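Local coordinates for protein GH127 beta-L-arabinofuranoside (Geobacillus stearothermophilus, PDB 4QK0) that probably hydrolyses terminal beta-L-arabinofuranosyl linkages to release L-arabinose, at residues A112-P115 with D116-N120; C168-A171 with D172-T176; N120-Y123 with T124-P128; H53-E56 with N57-A61. All coordinates share one frame; numbering follows the deposited sequence.

Interaction 1. Residues A112-P115 with D116-N120; sequences AQQP and DGYLN
The backbone O of G117 accepts a hydrogen bond from the side-chain NE2 of Q113 at 2.8 Å, nearly straight at 167° and with the acceptor close to the amide plane of the glutamine. With CG anti to the backbone N (chi1 -173°) and an extended chain beyond, the Q113 amide reaches from just before a type I beta turn (Q114 to G117) to its last residue. The turn reverses the chain in the loop between helix 96-112 and helix 122-126. It is closed by G117 N donating to Q114 O at 3.0 Å from above the carbonyl plane, while Q114 N donates to Y118 O at 2.8 Å and ties the two arms together. G117 takes a positive phi, where a side chain would be jammed against the preceding carbonyl. An Asx turn overlaps the reversal, with D116 OD1 accepting from Y118 N; the other oxygen, OD2, forms a salt bridge with R131. The Q114 amide lies alongside the Y118 ring, its plane 56° from the ring's, and NE2 comes to the ring edge, 3.5 Å from CD2, while its hydrogen bond goes to T124 OG1. Y118 OH is held by E140. Where the arms part, water 1 donates to A112 O and accepts from N120 N, and A112 CB packs against L119 CD2 at 3.9 Å.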
loop_
_atom_site.group_PDB
_atom_site.type_symbol
_atom_site.label_atom_id
_atom_site.label_comp_id
_atom_site.label_asym_id
_atom_site.label_seq_id
_atom_site.Cartn_x
_atom_site.Cartn_y
_atom_site.Cartn_z
ATOM N N ALA A 112 -41.804 -0.187 -19.447
ATOM C CA ALA A 112 -40.504 0.156 -20.087
ATOM C C ALA A 112 -39.994 -0.990 -20.928
ATOM O O ALA A 112 -39.083 -0.837 -21.738
ATOM C CB ALA A 112 -39.476 0.490 -19.020
ATOM N N GLN A 113 -40.513 -2.192 -20.697
ATOM C CA GLN A 113 -40.007 -3.387 -21.422
ATOM C C GLN A 113 -40.332 -3.344 -22.937
ATOM O O GLN A 113 -41.457 -3.014 -23.340
ATOM C CB GLN A 113 -40.614 -4.668 -20.838
ATOM C CG GLN A 113 -40.016 -5.940 -21.429
ATOM C CD GLN A 113 -40.478 -7.172 -20.693
ATOM O OE1 GLN A 113 -41.582 -7.193 -20.220
ATOM N NE2 GLN A 113 -39.592 -8.165 -20.515
ATOM N N GLN A 114 -39.330 -3.615 -23.769
ATOM C CA GLN A 114 -39.499 -3.639 -25.214
ATOM C C GLN A 114 -40.387 -4.836 -25.603
ATOM O O GLN A 114 -40.521 -5.781 -24.853
ATOM C CB GLN A 114 -38.127 -3.678 -25.908
ATOM C CG GLN A 114 -37.371 -2.341 -25.797
ATOM C CD GLN A 114 -36.014 -2.354 -26.495
ATOM O OE1 GLN A 114 -35.743 -3.204 -27.343
ATOM N NE2 GLN A 114 -35.127 -1.399 -26.122
ATOM N N PRO A 115 -40.995 -4.791 -26.783
ATOM C CA PRO A 115 -41.834 -5.899 -27.225
ATOM C C PRO A 115 -41.117 -7.249 -27.278
ATOM O O PRO A 115 -41.752 -8.271 -27.158
ATOM C CB PRO A 115 -42.239 -5.488 -28.648
ATOM C CG PRO A 115 -42.010 -4.017 -28.732
ATOM C CD PRO A 115 -40.904 -3.705 -27.777
ATOM N N ASP A 116 -39.811 -7.266 -27.534
ATOM C CA ASP A 116 -39.125 -8.563 -27.626
ATOM C C ASP A 116 -38.689 -9.095 -26.262
ATOM O O ASP A 116 -38.174 -10.185 -26.201
ATOM C CB ASP A 116 -37.939 -8.510 -28.601
ATOM C CG ASP A 116 -36.850 -7.523 -28.173
ATOM O OD1 ASP A 116 -36.908 -7.038 -27.037
ATOM O OD2 ASP A 116 -35.945 -7.263 -29.001
ATOM N N GLY A 117 -38.976 -8.367 -25.181
ATOM C CA GLY A 117 -38.582 -8.790 -23.842
ATOM C C GLY A 117 -37.385 -8.033 -23.198
ATOM O O GLY A 117 -37.277 -7.985 -21.989
ATOM N N TYR A 118 -36.588 -7.351 -23.996
ATOM C CA TYR A 118 -35.481 -6.514 -23.504
ATOM C C TYR A 118 -35.946 -5.387 -22.586
ATOM O O TYR A 118 -36.869 -4.646 -22.915
ATOM C CB TYR A 118 -34.745 -5.931 -24.690
ATOM C CG TYR A 118 -33.443 -5.280 -24.353
ATOM C CD1 TYR A 118 -32.312 -6.052 -24.069
ATOM C CD2 TYR A 118 -33.287 -3.894 -24.462
ATOM C CE1 TYR A 118 -31.074 -5.457 -23.807
ATOM C CE2 TYR A 118 -32.068 -3.286 -24.207
ATOM C CZ TYR A 118 -30.956 -4.067 -23.867
ATOM O OH TYR A 118 -29.751 -3.487 -23.578
ATOM N N LEU A 119 -35.304 -5.301 -21.419
ATOM C CA LEU A 119 -35.583 -4.267 -20.422
ATOM C C LEU A 119 -34.252 -3.649 -19.922
ATOM O O LEU A 119 -33.530 -4.230 -19.051
ATOM C CB LEU A 119 -36.269 -4.880 -19.235
ATOM C CG LEU A 119 -37.272 -4.068 -18.415
ATOM C CD1 LEU A 119 -37.272 -4.555 -16.995
ATOM C CD2 LEU A 119 -37.104 -2.579 -18.460
ATOM N N ASN A 120 -33.924 -2.488 -20.463
ATOM C CA ASN A 120 -32.658 -1.826 -20.098
ATOM C C ASN A 120 -32.765 -0.365 -20.457
ATOM O O ASN A 120 -32.904 -0.033 -21.640
ATOM C CB ASN A 120 -31.484 -2.472 -20.819
ATOM C CG ASN A 120 -30.142 -1.898 -20.385
ATOM O OD1 ASN A 120 -29.774 -0.791 -20.756
ATOM N ND2 ASN A 120 -29.410 -2.660 -19.596
HETATM O O HOH W 1 -36.193 -1.175 -21.964
#

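Interaction 2. Residues C168-A171 with D172-T176; sequences CKYA and DYIGT
The chi1 of Y170 (-167°) swings its ring back beside the carbonyl carbon, and that of I174 (-72°), one turn later, sends CG1 back along the helix to meet it. I174 CD1 sits over one face of the Y170 ring, 4.0 Å from its centroid and 28° off the normal, a CH-pi contact. CG1 of the same isoleucine comes to 3.7 Å from Y170 CE1. Y173 touches Y170 more loosely, CD2 to CD1 at 4.4 Å, with Y170 CD1 near the plane of the Y173 ring, at its edge; the end of the Y173 side chain leads away. These pairs lie on the regular alpha-helix 162-177, part of the helical catalytic domain, and its i to i+4 bonds run through the contact. The one from I174 N to Y170 O measures 2.8 Å, with the donor nearly in line with the carbonyl. The buried side of this turn faces helices 140-158 and 208-220. D172 folds back over the preceding turn, and its OD1 is hydrogen-bonded to the hydroxyl of Y210 on helix 208-220. Replacing D172 with an alanine would probably leave the Y210 hydroxyl without this acceptor and weaken the tie between the two helices. Towards the helix end, T176 OG1 donates to Y173 O at 2.7 Å, using an in-plane lone pair of that carbonyl, while the Y173 hydroxyl bonds W132 NE1.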
loop_
_atom_site.group_PDB
_atom_site.type_symbol
_atom_site.label_atom_id
_atom_site.label_comp_id
_atom_site.label_asym_id
_atom_site.label_seq_id
_atom_site.Cartn_x
_atom_site.Cartn_y
_atom_site.Cartn_z
ATOM N N CYS A 168 -39.481 -13.419 -17.100
ATOM C CA CYS A 168 -39.386 -14.619 -17.956
ATOM C C CYS A 168 -39.347 -14.247 -19.392
ATOM O O CYS A 168 -38.675 -14.917 -20.188
ATOM C CB CYS A 168 -40.567 -15.581 -17.721
ATOM S SG CYS A 168 -40.471 -16.535 -16.200
ATOM N N LYS A 169 -40.049 -13.176 -19.773
ATOM C CA LYS A 169 -39.972 -12.705 -21.157
ATOM C C LYS A 169 -38.555 -12.250 -21.484
ATOM O O LYS A 169 -38.026 -12.565 -22.540
ATOM C CB LYS A 169 -40.941 -11.553 -21.440
ATOM C CG LYS A 169 -42.338 -11.992 -21.804
ATOM C CD LYS A 169 -43.372 -10.850 -21.829
ATOM C CE LYS A 169 -43.604 -10.336 -23.227
ATOM N NZ LYS A 169 -42.393 -9.705 -23.833
ATOM N N TYR A 170 -37.930 -11.522 -20.568
ATOM C CA TYR A 170 -36.552 -11.061 -20.796
ATOM C C TYR A 170 -35.619 -12.288 -20.797
ATOM O O TYR A 170 -34.820 -12.460 -21.716
ATOM C CB TYR A 170 -36.171 -10.026 -19.728
ATOM C CG TYR A 170 -34.912 -9.231 -19.966
ATOM C CD1 TYR A 170 -34.163 -9.369 -21.100
ATOM C CD2 TYR A 170 -34.506 -8.284 -19.038
ATOM C CE1 TYR A 170 -33.020 -8.630 -21.310
ATOM C CE2 TYR A 170 -33.366 -7.495 -19.230
ATOM C CZ TYR A 170 -32.623 -7.675 -20.357
ATOM O OH TYR A 170 -31.500 -6.923 -20.578
ATOM N N ALA A 171 -35.759 -13.171 -19.812
ATOM C CA ALA A 171 -34.893 -14.387 -19.759
ATOM C C ALA A 171 -34.998 -15.225 -21.059
ATOM O O ALA A 171 -33.998 -15.687 -21.626
ATOM C CB ALA A 171 -35.266 -15.229 -18.556
ATOM N N ASP A 172 -36.217 -15.361 -21.572
ATOM C CA ASP A 172 -36.411 -16.068 -22.861
ATOM C C ASP A 172 -35.718 -15.336 -23.977
ATOM O O ASP A 172 -35.047 -15.975 -24.811
ATOM C CB ASP A 172 -37.917 -16.218 -23.223
ATOM C CG ASP A 172 -38.697 -17.043 -22.198
ATOM O OD1 ASP A 172 -38.100 -17.851 -21.451
ATOM O OD2 ASP A 172 -39.927 -16.820 -22.112
ATOM N N TYR A 173 -35.878 -14.010 -24.032
ATOM C CA TYR A 173 -35.201 -13.235 -25.082
ATOM C C TYR A 173 -33.694 -13.440 -24.976
ATOM O O TYR A 173 -33.000 -13.731 -25.987
ATOM C CB TYR A 173 -35.573 -11.750 -25.000
ATOM C CG TYR A 173 -34.773 -10.897 -25.943
ATOM C CD1 TYR A 173 -34.726 -11.167 -27.292
ATOM C CD2 TYR A 173 -33.979 -9.832 -25.450
ATOM C CE1 TYR A 173 -33.926 -10.412 -28.139
ATOM C CE2 TYR A 173 -33.169 -9.072 -26.285
ATOM C CZ TYR A 173 -33.122 -9.356 -27.597
ATOM O OH TYR A 173 -32.323 -8.580 -28.414
ATOM N N ILE A 174 -33.166 -13.355 -23.752
ATOM C CA ILE A 174 -31.717 -13.539 -23.559
ATOM C C ILE A 174 -31.249 -14.914 -24.114
ATOM O O ILE A 174 -30.203 -15.045 -24.713
ATOM C CB ILE A 174 -31.370 -13.403 -22.068
ATOM C CG1 ILE A 174 -31.482 -11.924 -21.648
ATOM C CG2 ILE A 174 -29.971 -13.978 -21.760
ATOM C CD1 ILE A 174 -31.475 -11.758 -20.161
ATOM N N GLY A 175 -32.079 -15.917 -23.887
ATOM C CA GLY A 175 -31.863 -17.281 -24.401
ATOM C C GLY A 175 -31.811 -17.370 -25.905
ATOM O O GLY A 175 -31.091 -18.175 -26.434
ATOM N N THR A 176 -32.558 -16.507 -26.608
ATOM C CA THR A 176 -32.455 -16.494 -28.055
ATOM C C THR A 176 -31.186 -15.827 -28.497
ATOM O O THR A 176 -30.636 -16.178 -29.537
ATOM C CB THR A 176 -33.656 -15.818 -28.764
ATOM O OG1 THR A 176 -33.713 -14.415 -28.458
ATOM C CG2 THR A 176 -35.012 -16.490 -28.355
#

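Interaction 3. Residues N120-Y123 with T124-P128; sequences NTYY and TIKEP
T124 OG1 donates to N120 O at 2.7 Å, reaching it from above the carbonyl plane, and so ties the residue before the short helix 122-126 to T124 within it. The chi1 of T124 (-61°) sets OG1 beside its own backbone N, turned back to N120. Water 1 donates to the same OG1 at 2.7 Å and accepts from N120 N, bridging the two. N120 is the capping residue: its OD1 accepts from Y123 N at 2.9 Å, almost straight at 169° and in the plane of the side-chain carbonyl. Two backbone oxygens are then gripped twice each. T121 O receives I125 N at 2.8 Å, nearly head-on, together with T124 N from well above its plane; Y122 O receives both K126 N and, at 3.1 Å, E127 N. The second donor to Y122 O belongs to a wider, pi-type turn at 124-126. The Y122 ring has K126 CB over one face, offset toward the rim, while the E127 chain runs alongside it, with CG 3.7 Å from Y122 CE1 and the carboxylate plane 30° from the ring's. E127 O meets the edge of the Y123 ring, and one face of that ring has Y122 CD1 over its centre. Farther out, the polar ends are held by other parts of the domain: T121 OG1 bonds D76 OD1, and Y123 OH bonds N138 ND2.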
loop_
_atom_site.group_PDB
_atom_site.type_symbol
_atom_site.label_atom_id
_atom_site.label_comp_id
_atom_site.label_asym_id
_atom_site.label_seq_id
_atom_site.Cartn_x
_atom_site.Cartn_y
_atom_site.Cartn_z
ATOM N N ASN A 120 -33.924 -2.488 -20.463
ATOM C CA ASN A 120 -32.658 -1.826 -20.098
ATOM C C ASN A 120 -32.765 -0.365 -20.457
ATOM O O ASN A 120 -32.904 -0.033 -21.640
ATOM C CB ASN A 120 -31.484 -2.472 -20.819
ATOM C CG ASN A 120 -30.142 -1.898 -20.385
ATOM O OD1 ASN A 120 -29.774 -0.791 -20.756
ATOM N ND2 ASN A 120 -29.410 -2.660 -19.596
ATOM N N THR A 121 -32.712 0.498 -19.446
ATOM C CA THR A 121 -32.927 1.920 -19.688
ATOM C C THR A 121 -31.817 2.561 -20.487
ATOM O O THR A 121 -32.080 3.312 -21.436
ATOM C CB THR A 121 -33.165 2.691 -18.398
ATOM O OG1 THR A 121 -32.029 2.544 -17.546
ATOM C CG2 THR A 121 -34.399 2.174 -17.703
ATOM N N TYR A 122 -30.573 2.198 -20.199
ATOM C CA TYR A 122 -29.451 2.798 -20.885
ATOM C C TYR A 122 -29.479 2.566 -22.376
ATOM O O TYR A 122 -29.262 3.486 -23.171
ATOM C CB TYR A 122 -28.169 2.237 -20.299
ATOM C CG TYR A 122 -26.892 2.769 -20.932
ATOM C CD1 TYR A 122 -26.334 2.132 -22.010
ATOM C CD2 TYR A 122 -26.238 3.902 -20.419
ATOM C CE1 TYR A 122 -25.168 2.613 -22.604
ATOM C CE2 TYR A 122 -25.067 4.386 -20.988
ATOM C CZ TYR A 122 -24.543 3.734 -22.086
ATOM O OH TYR A 122 -23.435 4.205 -22.711
ATOM N N TYR A 123 -29.746 1.326 -22.778
ATOM C CA TYR A 123 -29.853 0.992 -24.228
ATOM C C TYR A 123 -31.221 1.229 -24.851
ATOM O O TYR A 123 -31.434 0.914 -25.983
ATOM C CB TYR A 123 -29.445 -0.447 -24.445
ATOM C CG TYR A 123 -27.958 -0.626 -24.384
ATOM C CD1 TYR A 123 -27.143 -0.122 -25.382
ATOM C CD2 TYR A 123 -27.367 -1.261 -23.301
ATOM C CE1 TYR A 123 -25.767 -0.298 -25.328
ATOM C CE2 TYR A 123 -26.021 -1.448 -23.234
ATOM C CZ TYR A 123 -25.228 -0.944 -24.224
ATOM O OH TYR A 123 -23.883 -1.166 -24.142
ATOM N N THR A 124 -32.163 1.711 -24.083
ATOM C CA THR A 124 -33.426 2.182 -24.642
ATOM C C THR A 124 -33.394 3.686 -24.843
ATOM O O THR A 124 -33.819 4.144 -25.863
ATOM C CB THR A 124 -34.608 1.848 -23.737
ATOM O OG1 THR A 124 -34.695 0.410 -23.588
ATOM C CG2 THR A 124 -35.892 2.403 -24.327
ATOM N N ILE A 125 -32.780 4.426 -23.931
ATOM C CA ILE A 125 -32.771 5.888 -23.999
ATOM C C ILE A 125 -31.479 6.462 -24.562
ATOM O O ILE A 125 -31.484 7.236 -25.506
ATOM C CB ILE A 125 -32.864 6.454 -22.608
ATOM C CG1 ILE A 125 -34.200 6.127 -21.995
ATOM C CG2 ILE A 125 -32.605 7.943 -22.636
ATOM C CD1 ILE A 125 -34.160 6.263 -20.499
ATOM N N LYS A 126 -30.360 6.057 -23.998
ATOM C CA LYS A 126 -29.090 6.663 -24.373
ATOM C C LYS A 126 -28.406 6.103 -25.612
ATOM O O LYS A 126 -27.834 6.876 -26.354
ATOM C CB LYS A 126 -28.109 6.595 -23.236
ATOM C CG LYS A 126 -26.827 7.374 -23.538
ATOM C CD LYS A 126 -26.252 7.933 -22.270
ATOM C CE LYS A 126 -24.893 8.527 -22.515
ATOM N NZ LYS A 126 -24.331 8.824 -21.172
ATOM N N GLU A 127 -28.402 4.780 -25.801
ATOM C CA GLU A 127 -27.779 4.196 -26.979
ATOM C C GLU A 127 -28.708 3.215 -27.595
ATOM O O GLU A 127 -28.373 2.055 -27.703
ATOM C CB GLU A 127 -26.474 3.507 -26.626
ATOM C CG GLU A 127 -25.558 4.409 -25.856
ATOM C CD GLU A 127 -24.494 5.035 -26.725
ATOM O OE1 GLU A 127 -24.419 6.282 -26.658
ATOM O OE2 GLU A 127 -23.792 4.345 -27.513
ATOM N N PRO A 128 -29.903 3.685 -27.986
ATOM C CA PRO A 128 -30.820 2.823 -28.709
ATOM C C PRO A 128 -30.100 2.078 -29.804
ATOM O O PRO A 128 -29.205 2.635 -30.460
ATOM C CB PRO A 128 -31.830 3.799 -29.359
ATOM C CG PRO A 128 -31.660 5.096 -28.644
ATOM C CD PRO A 128 -30.297 5.103 -28.027
HETATM O O HOH W 1 -36.193 -1.175 -21.964
#

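Interaction 4. Residues H53-E56 with N57-A61; sequences HAIE and NFRIA
E56 and R59 cross at about a right angle on one flank of helix 54-61, and a salt bridge joins them: R59 NH1 donates to E56 OE1 at 2.8 Å. The acceptor lies at the edge of the guanidinium, only 9° out of its plane, although the carboxylate is turned 39° from that plane. E56 brings OE1 there by a bend at chi2 (55°), whereas R59 runs extended from CG to NE. One face of the guanidinium meets I55 CG2, which lies 3.9 Å from R59 NH2. A leucine in place of R59 would probably leave E56 OE1 without its charged mate and lose the guanidinium face that lies against I55 CG2. The other carboxylate oxygen, OE2, is hydrogen-bonded to S65. The I60 side chain likewise crosses that of E56, I60 CG1 lying 4.1 Å from E56 OE2 and 3.4 Å from the backbone E56 O. At the start of the helix N57 N donates to H53 O at 2.9 Å. Two waters then frame the N57 amide: water 2 donates to OD1 and accepts a weak bond from H53 ND1, while water 3 donates to A54 O and accepts from ND2, which also bonds Y70 O. The F58 ring, its edge toward I55 O, points into the interior between helices 76-92 and 96-112, and I60 and A61 reach helix 122-126.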
loop_
_atom_site.group_PDB
_atom_site.type_symbol
_atom_site.label_atom_id
_atom_site.label_comp_id
_atom_site.label_asym_id
_atom_site.label_seq_id
_atom_site.Cartn_x
_atom_site.Cartn_y
_atom_site.Cartn_z
ATOM N N HIS A 53 -31.674 9.252 -10.349
ATOM C CA HIS A 53 -32.499 9.085 -11.548
ATOM C C HIS A 53 -32.879 7.611 -11.840
ATOM O O HIS A 53 -33.246 7.271 -12.971
ATOM C CB HIS A 53 -31.797 9.687 -12.796
ATOM C CG HIS A 53 -32.041 11.152 -12.994
ATOM N ND1 HIS A 53 -32.955 11.634 -13.904
ATOM C CD2 HIS A 53 -31.479 12.238 -12.415
ATOM C CE1 HIS A 53 -32.968 12.953 -13.860
ATOM N NE2 HIS A 53 -32.074 13.344 -12.971
ATOM N N ALA A 54 -32.798 6.738 -10.871
ATOM C CA ALA A 54 -32.925 5.314 -11.203
ATOM C C ALA A 54 -34.355 4.997 -11.673
ATOM O O ALA A 54 -34.546 4.218 -12.611
ATOM C CB ALA A 54 -32.523 4.422 -10.024
ATOM N N ILE A 55 -35.331 5.586 -11.000
ATOM C CA ILE A 55 -36.746 5.373 -11.338
ATOM C C ILE A 55 -37.080 6.198 -12.589
ATOM O O ILE A 55 -37.740 5.718 -13.517
ATOM C CB ILE A 55 -37.656 5.769 -10.184
ATOM C CG1 ILE A 55 -37.391 4.924 -8.936
ATOM C CG2 ILE A 55 -39.132 5.685 -10.576
ATOM C CD1 ILE A 55 -37.731 3.463 -9.086
ATOM N N GLU A 56 -36.579 7.425 -12.607
ATOM C CA GLU A 56 -36.796 8.328 -13.699
ATOM C C GLU A 56 -36.375 7.697 -15.018
ATOM O O GLU A 56 -37.059 7.822 -16.040
ATOM C CB GLU A 56 -36.070 9.672 -13.422
ATOM C CG GLU A 56 -36.406 10.806 -14.371
ATOM C CD GLU A 56 -37.898 11.098 -14.460
ATOM O OE1 GLU A 56 -38.686 10.663 -13.567
ATOM O OE2 GLU A 56 -38.282 11.760 -15.451
ATOM N N ASN A 57 -35.226 7.042 -15.037
ATOM C CA ASN A 57 -34.769 6.389 -16.266
ATOM C C ASN A 57 -35.865 5.409 -16.811
ATOM O O ASN A 57 -35.984 5.256 -17.985
ATOM C CB ASN A 57 -33.470 5.621 -16.044
ATOM C CG ASN A 57 -32.237 6.528 -15.881
ATOM O OD1 ASN A 57 -32.194 7.656 -16.350
ATOM N ND2 ASN A 57 -31.205 5.975 -15.257
ATOM N N PHE A 58 -36.576 4.702 -15.942
ATOM C CA PHE A 58 -37.623 3.763 -16.401
ATOM C C PHE A 58 -38.851 4.510 -16.887
ATOM O O PHE A 58 -39.474 4.117 -17.867
ATOM C CB PHE A 58 -38.057 2.803 -15.304
ATOM C CG PHE A 58 -37.069 1.719 -15.035
ATOM C CD1 PHE A 58 -36.932 0.646 -15.904
ATOM C CD2 PHE A 58 -36.263 1.776 -13.908
ATOM C CE1 PHE A 58 -35.999 -0.348 -15.668
ATOM C CE2 PHE A 58 -35.347 0.782 -13.657
ATOM C CZ PHE A 58 -35.193 -0.266 -14.537
ATOM N N ARG A 59 -39.171 5.621 -16.224
ATOM C CA ARG A 59 -40.197 6.497 -16.729
ATOM C C ARG A 59 -39.909 6.939 -18.139
ATOM O O ARG A 59 -40.797 6.886 -19.010
ATOM C CB ARG A 59 -40.321 7.733 -15.868
ATOM C CG ARG A 59 -41.139 7.487 -14.648
ATOM C CD ARG A 59 -41.821 8.752 -14.180
ATOM N NE ARG A 59 -42.248 8.461 -12.846
ATOM C CZ ARG A 59 -41.504 8.647 -11.763
ATOM N NH1 ARG A 59 -40.297 9.208 -11.841
ATOM N NH2 ARG A 59 -41.998 8.279 -10.595
ATOM N N ILE A 60 -38.697 7.451 -18.363
ATOM C CA ILE A 60 -38.351 7.936 -19.684
ATOM C C ILE A 60 -38.482 6.789 -20.651
ATOM O O ILE A 60 -39.065 6.907 -21.731
ATOM C CB ILE A 60 -36.948 8.543 -19.688
ATOM C CG1 ILE A 60 -36.924 9.787 -18.762
ATOM C CG2 ILE A 60 -36.537 8.916 -21.095
ATOM C CD1 ILE A 60 -35.528 10.306 -18.443
ATOM N N ALA A 61 -37.962 5.644 -20.257
ATOM C CA ALA A 61 -37.962 4.494 -21.159
ATOM C C ALA A 61 -39.382 4.036 -21.475
ATOM O O ALA A 61 -39.604 3.470 -22.506
ATOM C CB ALA A 61 -37.145 3.341 -20.554
HETATM O O HOH W 2 -32.649 10.338 -16.263
HETATM O O HOH W 3 -32.141 3.150 -13.837
#

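Along the chain the order is interaction 4, interaction 1, interaction 3 and interaction 2, all within the GH127 catalytic domain and on the same side of the chain's centre, their own centres about 28 to 30 Å from it. Interactions 1 and 3 run on from each other, sharing N120 and water 1, with centres about 10 Å apart. The loop 112-120 is the middle piece: L119 and A112 pack on F58 and A61 of helix 54-61, while G117 and L119 rest on Y170 of helix 162-177. T121 and I125 also touch helix 54-61. Interactions 2 and 4, about 22 Å apart between centres, do not meet directly, so the loop links these two helices at the domain's periphery.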